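Local atomic coordinates of catalase (Bacillus pumilus, PDB entry 4QOL), a protein that breaks down hydrogen peroxide to water and oxygen with a bound heme, and can also act on phenolic substrates in a peroxidase-like reaction. Residues A189-A192 / E193-G196; D246-D249 / R250-G254. All coordinates share one frame; numbering follows the deposited sequence.

Contact 1 (A189-A192 / E193-G196); sequences ANYA and EMRG
Asn190 reaches forward over the following turn and meets Glu193 with both ends of its amide. Asn190 OD1 accepts the backbone N-H of Glu193 at 2.9 Å, the donor lying tilted from the carbonyl plane. The same oxygen takes a second, weak bond of 2.9 Å from Ala192 N, so two successive backbone N-H groups converge on it. On the other branch, Asn190 ND2 donates to Glu193 OE1 at 2.9 Å, with an N-H...O angle of 157°. The carboxylate oxygen sits close to the amide plane but is approached on its anti side, and the two flat groups are turned 43° against each other. Holding CG between the backbone N and the carbonyl carbon (chi1 56°) folds the asparagine over the turn instead of out from it. Replacing this asparagine by alanine would remove both arms of the amide, and the N-H groups of Ala192 and Glu193 would probably lose their common acceptor while the glutamate carboxylate lost one of the bonds that fix its rotation.

The pairing of Asn190 OD1 with Ala192 N fits an Asx turn, and an inverse gamma turn centred on Glu193 follows, closed by a weak bond of 3.1 Å from Met194 N to Ala192 O. Together they bend the loop between helix 175-181 and strand 196-197, where the chain returns to the antiparallel barrel of the catalase fold.

Past the bend, Met194 turns back onto Tyr191. Its SD lies at the ring edge, 4.3 Å from Tyr191 CD1, while Met194 CE rests 3.6 Å from Tyr191 O, a buried carbonyl with no hydrogen-bond partner in the model. Further out, Arg225 NE forms a salt bridge with Glu193 OE2, and Glu106 OE2 binds the Tyr191 hydroxyl. The Met194 side chain is about 9 Å from a bound heme.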
ATOM      1  N   ALA A 189      22.326   1.969  30.503  1.00 17.74           N
ATOM      2  CA  ALA A 189      21.563   2.854  31.358  1.00 17.39           C
ATOM      3  C   ALA A 189      20.681   3.793  30.546  1.00 16.48           C
ATOM      4  O   ALA A 189      19.589   4.252  31.033  1.00 16.82           O
ATOM      5  CB  ALA A 189      22.479   3.640  32.273  1.00 18.51           C
ATOM      6  N   ASN A 190      21.193   4.169  29.382  1.00 17.14           N
ATOM      7  CA  ASN A 190      20.494   5.023  28.446  1.00 17.60           C
ATOM      8  C   ASN A 190      21.322   5.018  27.104  1.00 17.84           C
ATOM      9  O   ASN A 190      22.258   4.266  26.979  1.00 17.13           O
ATOM     10  CB  ASN A 190      20.349   6.442  29.040  1.00 17.69           C
ATOM     11  CG  ASN A 190      21.680   7.043  29.429  1.00 19.14           C
ATOM     12  OD1 ASN A 190      22.564   7.208  28.584  1.00 19.52           O
ATOM     13  ND2 ASN A 190      21.850   7.406  30.732  1.00 20.64           N
ATOM     14  N   TYR A 191      20.906   5.796  26.122  1.00 17.14           N
ATOM     15  CA  TYR A 191      21.568   5.766  24.835  1.00 17.86           C
ATOM     16  C   TYR A 191      22.877   6.553  24.807  1.00 17.62           C
ATOM     17  O   TYR A 191      23.699   6.311  23.958  1.00 19.65           O
ATOM     18  CB  TYR A 191      20.629   6.322  23.749  1.00 17.27           C
ATOM     19  CG  TYR A 191      19.362   5.536  23.484  1.00 16.32           C
ATOM     20  CD1 TYR A 191      19.385   4.148  23.341  1.00 17.58           C
ATOM     21  CD2 TYR A 191      18.138   6.184  23.367  1.00 16.55           C
ATOM     22  CE1 TYR A 191      18.224   3.434  23.059  1.00 18.54           C
ATOM     23  CE2 TYR A 191      16.980   5.511  23.094  1.00 16.90           C
ATOM     24  CZ  TYR A 191      16.999   4.118  22.957  1.00 18.28           C
ATOM     25  OH  TYR A 191      15.835   3.455  22.700  1.00 19.96           O
ATOM     26  N   ALA A 192      23.077   7.479  25.764  1.00 19.76           N
ATOM     27  CA  ALA A 192      24.302   8.319  25.794  1.00 19.10           C
ATOM     28  C   ALA A 192      25.484   7.607  26.447  1.00 19.66           C
ATOM     29  O   ALA A 192      26.620   7.704  26.001  1.00 21.84           O
ATOM     30  CB  ALA A 192      24.033   9.624  26.531  1.00 20.28           C
ATOM     31  N   GLU A 193      25.209   6.799  27.455  1.00 19.37           N
ATOM     32  CA  GLU A 193      26.292   6.143  28.239  1.00 19.68           C
ATOM     33  C   GLU A 193      26.480   4.714  27.753  1.00 18.97           C
ATOM     34  O   GLU A 193      26.296   3.729  28.483  1.00 17.58           O
ATOM     35  CB  GLU A 193      25.921   6.192  29.733  1.00 20.40           C
ATOM     36  CG  GLU A 193      25.863   7.607  30.301  1.00 21.24           C
ATOM     37  CD  GLU A 193      25.457   7.640  31.767  1.00 22.46           C
ATOM     38  OE1 GLU A 193      24.300   8.025  32.088  1.00 23.31           O
ATOM     39  OE2 GLU A 193      26.296   7.292  32.603  1.00 24.63           O
ATOM     40  N   MET A 194      26.774   4.600  26.455  1.00 19.55           N
ATOM     41  CA  MET A 194      26.642   3.363  25.716  1.00 18.51           C
ATOM     42  C   MET A 194      27.707   3.303  24.634  1.00 17.65           C
ATOM     43  O   MET A 194      28.032   4.330  24.039  1.00 19.20           O
ATOM     44  CB  MET A 194      25.260   3.373  25.049  1.00 20.65           C
ATOM     45  CG  MET A 194      24.889   2.144  24.320  1.00 20.59           C
ATOM     46  SD  MET A 194      23.197   2.228  23.628  1.00 19.14           S
ATOM     47  CE  MET A 194      23.407   3.208  22.143  1.00 21.93           C
ATOM     48  N   ARG A 195      28.230   2.099  24.425  1.00 17.07           N
ATOM     49  CA  ARG A 195      29.181   1.781  23.373  1.00 19.43           C
ATOM     50  C   ARG A 195      28.504   1.823  21.998  1.00 18.47           C
ATOM     51  O   ARG A 195      27.274   1.736  21.918  1.00 21.04           O
ATOM     52  CB  ARG A 195      29.650   0.355  23.628  1.00 21.30           C
ATOM     53  CG  ARG A 195      30.830  -0.125  22.865  1.00 22.43           C
ATOM     54  CD  ARG A 195      31.055  -1.609  23.110  1.00 22.65           C
ATOM     55  NE  ARG A 195      31.093  -1.984  24.536  1.00 22.82           N
ATOM     56  CZ  ARG A 195      32.195  -2.153  25.272  1.00 25.01           C
ATOM     57  NH1 ARG A 195      33.394  -2.015  24.751  1.00 27.39           N
ATOM     58  NH2 ARG A 195      32.094  -2.496  26.556  1.00 23.41           N
ATOM     59  N   GLY A 196      29.321   2.027  20.937  1.00 17.41           N
ATOM     60  CA  GLY A 196      28.856   1.782  19.586  1.00 15.87           C
ATOM     61  C   GLY A 196      29.862   0.975  18.803  1.00 16.79           C
ATOM     62  O   GLY A 196      31.058   1.038  19.084  1.00 17.78           O
TER

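Contact 2 (D246-D249 / R250-G254); sequences DLYD and RIEKG
Asp246, Leu247, Tyr248 and Asp249 offer their carbonyls in turn to the N-H groups of Arg250, Ile251, Glu252 and Lys253, four consecutive alpha-helical bonds of which the first, Arg250 N to Asp246 O, measures 2.9 Å.

One turn apart, the side chains of Asp246 and Arg250 form a salt bridge that repeats this spacing. Arg250 NE gives its hydrogen almost straight to Asp246 OD2, at 2.8 Å and 175°, in the plane of the guanidinium and on the syn side of the carboxylate. The two planes nevertheless stand 64° apart, so the groups meet through this one bond, and Arg250 NH2 stays 3.4 Å from Asp246 OD1. The arginine is extended from CG to NE, and its CG passes 3.2 Å from Asp246 O on the way.

Helix 242-253 ends in a Schellman motif: Gly254 takes a positive phi of 92°, and its N bonds to Ile251 O at 3.1 Å. A side chain at these backbone angles would press against the carbonyl oxygen of Lys253.

On the buried side, Leu247 and Ile251 run alongside each other, their CD1 methyls 4.0 Å apart. Tyr248 and Glu252 form another side-by-side pair, with the ring and carboxylate planes nearly parallel. Glu252 OE2 comes only within 4.0 Å of Tyr248 OH; its hydrogen bond is with Asn303 ND2, a group that also binds Tyr248 O. The Tyr248 ring packs against Thr156 of a second subunit and His381 of a third, bringing this helix to the interface of the tetramer.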
ATOM      1  N   ASP A 246      15.814  10.798  28.233  1.00 19.33           N
ATOM      2  CA  ASP A 246      17.179  11.224  28.582  1.00 18.78           C
ATOM      3  C   ASP A 246      17.906  11.874  27.416  1.00 19.42           C
ATOM      4  O   ASP A 246      18.537  12.936  27.589  1.00 20.45           O
ATOM      5  CB  ASP A 246      17.936  10.010  29.071  1.00 18.89           C
ATOM      6  CG  ASP A 246      19.387  10.268  29.337  1.00 21.40           C
ATOM      7  OD1 ASP A 246      19.740  10.737  30.474  1.00 22.02           O
ATOM      8  OD2 ASP A 246      20.165  10.036  28.354  1.00 18.27           O
ATOM      9  N   LEU A 247      17.805  11.265  26.239  1.00 18.17           N
ATOM     10  CA  LEU A 247      18.471  11.810  25.048  1.00 20.33           C
ATOM     11  C   LEU A 247      17.920  13.210  24.709  1.00 18.94           C
ATOM     12  O   LEU A 247      18.696  14.164  24.512  1.00 16.75           O
ATOM     13  CB  LEU A 247      18.359  10.852  23.860  1.00 19.10           C
ATOM     14  CG  LEU A 247      19.073  11.315  22.550  1.00 19.78           C
ATOM     15  CD1 LEU A 247      20.586  11.542  22.673  1.00 20.28           C
ATOM     16  CD2 LEU A 247      18.771  10.305  21.448  1.00 18.51           C
ATOM     17  N   TYR A 248      16.603  13.318  24.667  1.00 19.53           N
ATOM     18  CA  TYR A 248      15.961  14.561  24.306  1.00 19.63           C
ATOM     19  C   TYR A 248      16.362  15.646  25.294  1.00 20.41           C
ATOM     20  O   TYR A 248      16.730  16.771  24.933  1.00 20.33           O
ATOM     21  CB  TYR A 248      14.455  14.373  24.272  1.00 20.76           C
ATOM     22  CG  TYR A 248      13.720  15.598  23.768  1.00 22.68           C
ATOM     23  CD1 TYR A 248      13.376  16.614  24.631  1.00 24.30           C
ATOM     24  CD2 TYR A 248      13.409  15.739  22.405  1.00 22.86           C
ATOM     25  CE1 TYR A 248      12.740  17.752  24.159  1.00 26.23           C
ATOM     26  CE2 TYR A 248      12.778  16.854  21.948  1.00 24.90           C
ATOM     27  CZ  TYR A 248      12.463  17.864  22.826  1.00 26.95           C
ATOM     28  OH  TYR A 248      11.811  18.972  22.292  1.00 34.66           O
ATOM     29  N   ASP A 249      16.268  15.284  26.559  1.00 20.34           N
ATOM     30  CA  ASP A 249      16.522  16.237  27.647  0.70 22.98           C
ATOM     31  C   ASP A 249      17.967  16.722  27.701  1.00 23.10           C
ATOM     32  O   ASP A 249      18.201  17.918  27.922  1.00 23.88           O
ATOM     33  CB  ASP A 249      16.135  15.591  28.984  1.00 24.50           C
ATOM     34  CG  ASP A 249      14.623  15.511  29.182  1.00 27.17           C
ATOM     35  OD1 ASP A 249      13.809  16.035  28.341  1.00 31.02           O
ATOM     36  OD2 ASP A 249      14.212  14.902  30.194  1.00 28.24           O
ATOM     37  N   ARG A 250      18.923  15.830  27.499  1.00 21.35           N
ATOM     38  CA  ARG A 250      20.347  16.229  27.377  1.00 22.78           C
ATOM     39  C   ARG A 250      20.558  17.302  26.320  1.00 22.39           C
ATOM     40  O   ARG A 250      21.198  18.326  26.547  1.00 22.43           O
ATOM     41  CB  ARG A 250      21.234  15.071  26.958  1.00 21.63           C
ATOM     42  CG  ARG A 250      21.522  14.086  28.018  1.00 23.69           C
ATOM     43  CD  ARG A 250      22.261  12.859  27.460  1.00 24.00           C
ATOM     44  NE  ARG A 250      22.307  11.807  28.472  1.00 23.49           N
ATOM     45  CZ  ARG A 250      23.256  11.657  29.395  1.00 23.78           C
ATOM     46  NH1 ARG A 250      24.327  12.445  29.408  1.00 25.83           N
ATOM     47  NH2 ARG A 250      23.161  10.666  30.285  1.00 24.13           N
ATOM     48  N   ILE A 251      19.998  17.038  25.136  1.00 19.98           N
ATOM     49  CA  ILE A 251      20.167  17.939  24.042  1.00 19.65           C
ATOM     50  C   ILE A 251      19.425  19.227  24.286  1.00 21.00           C
ATOM     51  O   ILE A 251      19.951  20.328  23.991  1.00 21.25           O
ATOM     52  CB  ILE A 251      19.727  17.270  22.737  1.00 20.00           C
ATOM     53  CG1 ILE A 251      20.751  16.175  22.411  1.00 20.51           C
ATOM     54  CG2 ILE A 251      19.611  18.291  21.604  1.00 20.90           C
ATOM     55  CD1 ILE A 251      20.374  15.283  21.235  1.00 20.18           C
ATOM     56  N   GLU A 252      18.224  19.133  24.857  1.00 21.39           N
ATOM     57  CA  GLU A 252      17.437  20.344  25.092  1.00 25.88           C
ATOM     58  C   GLU A 252      18.154  21.258  26.100  1.00 27.18           C
ATOM     59  O   GLU A 252      18.132  22.489  25.967  1.00 29.36           O
ATOM     60  CB  GLU A 252      16.041  19.999  25.548  1.00 30.95           C
ATOM     61  CG  GLU A 252      15.039  21.055  25.077  1.00 38.60           C
ATOM     62  CD  GLU A 252      15.058  21.321  23.527  1.00 40.24           C
ATOM     63  OE1 GLU A 252      14.595  22.406  23.152  1.00 44.22           O
ATOM     64  OE2 GLU A 252      15.491  20.501  22.644  1.00 35.43           O
ATOM     65  N   LYS A 253      18.862  20.647  27.032  1.00 24.23           N
ATOM     66  CA  LYS A 253      19.664  21.369  28.057  1.00 28.94           C
ATOM     67  C   LYS A 253      21.004  21.896  27.603  1.00 29.59           C
ATOM     68  O   LYS A 253      21.612  22.715  28.304  1.00 28.47           O
ATOM     69  CB  LYS A 253      19.981  20.412  29.208  1.00 31.00           C
ATOM     70  CG  LYS A 253      19.247  20.716  30.512  1.00 40.73           C
ATOM     71  CD  LYS A 253      18.224  19.651  30.932  1.00 44.34           C
ATOM     72  CE  LYS A 253      18.765  18.612  31.896  1.00 49.65           C
ATOM     73  NZ  LYS A 253      18.045  17.315  31.705  1.00 56.91           N
ATOM     74  N   GLY A 254      21.481  21.429  26.462  1.00 25.06           N
ATOM     75  CA  GLY A 254      22.772  21.842  25.970  1.00 25.03           C
ATOM     76  C   GLY A 254      23.874  20.922  26.422  1.00 24.92           C
ATOM     77  O   GLY A 254      25.072  21.224  26.215  1.00 30.48           O
TER

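Along the chain, contact 1 comes first: it shapes the bend in the loop after helix 175-181 and ends at Gly196, the first residue of strand 196-197; strands 202-205 and 211-220 and helix 229-236 then intervene. Contact 2 forms the last turns of helix 242-253. The two lie in series, neither nested nor crossed, and each closes only a local turn. The centres of contacts 1 and 2 are about 14 Å apart, yet the two touch. Arg250 NH2 makes a long, weak ion pair with Glu193 OE1, the Ala192 methyl packs near Arg250 NE, and the Asn190 amide lies against Asp246 OD2. The loop leading back into the barrel is thereby tied to the helix preceding strand 258-267.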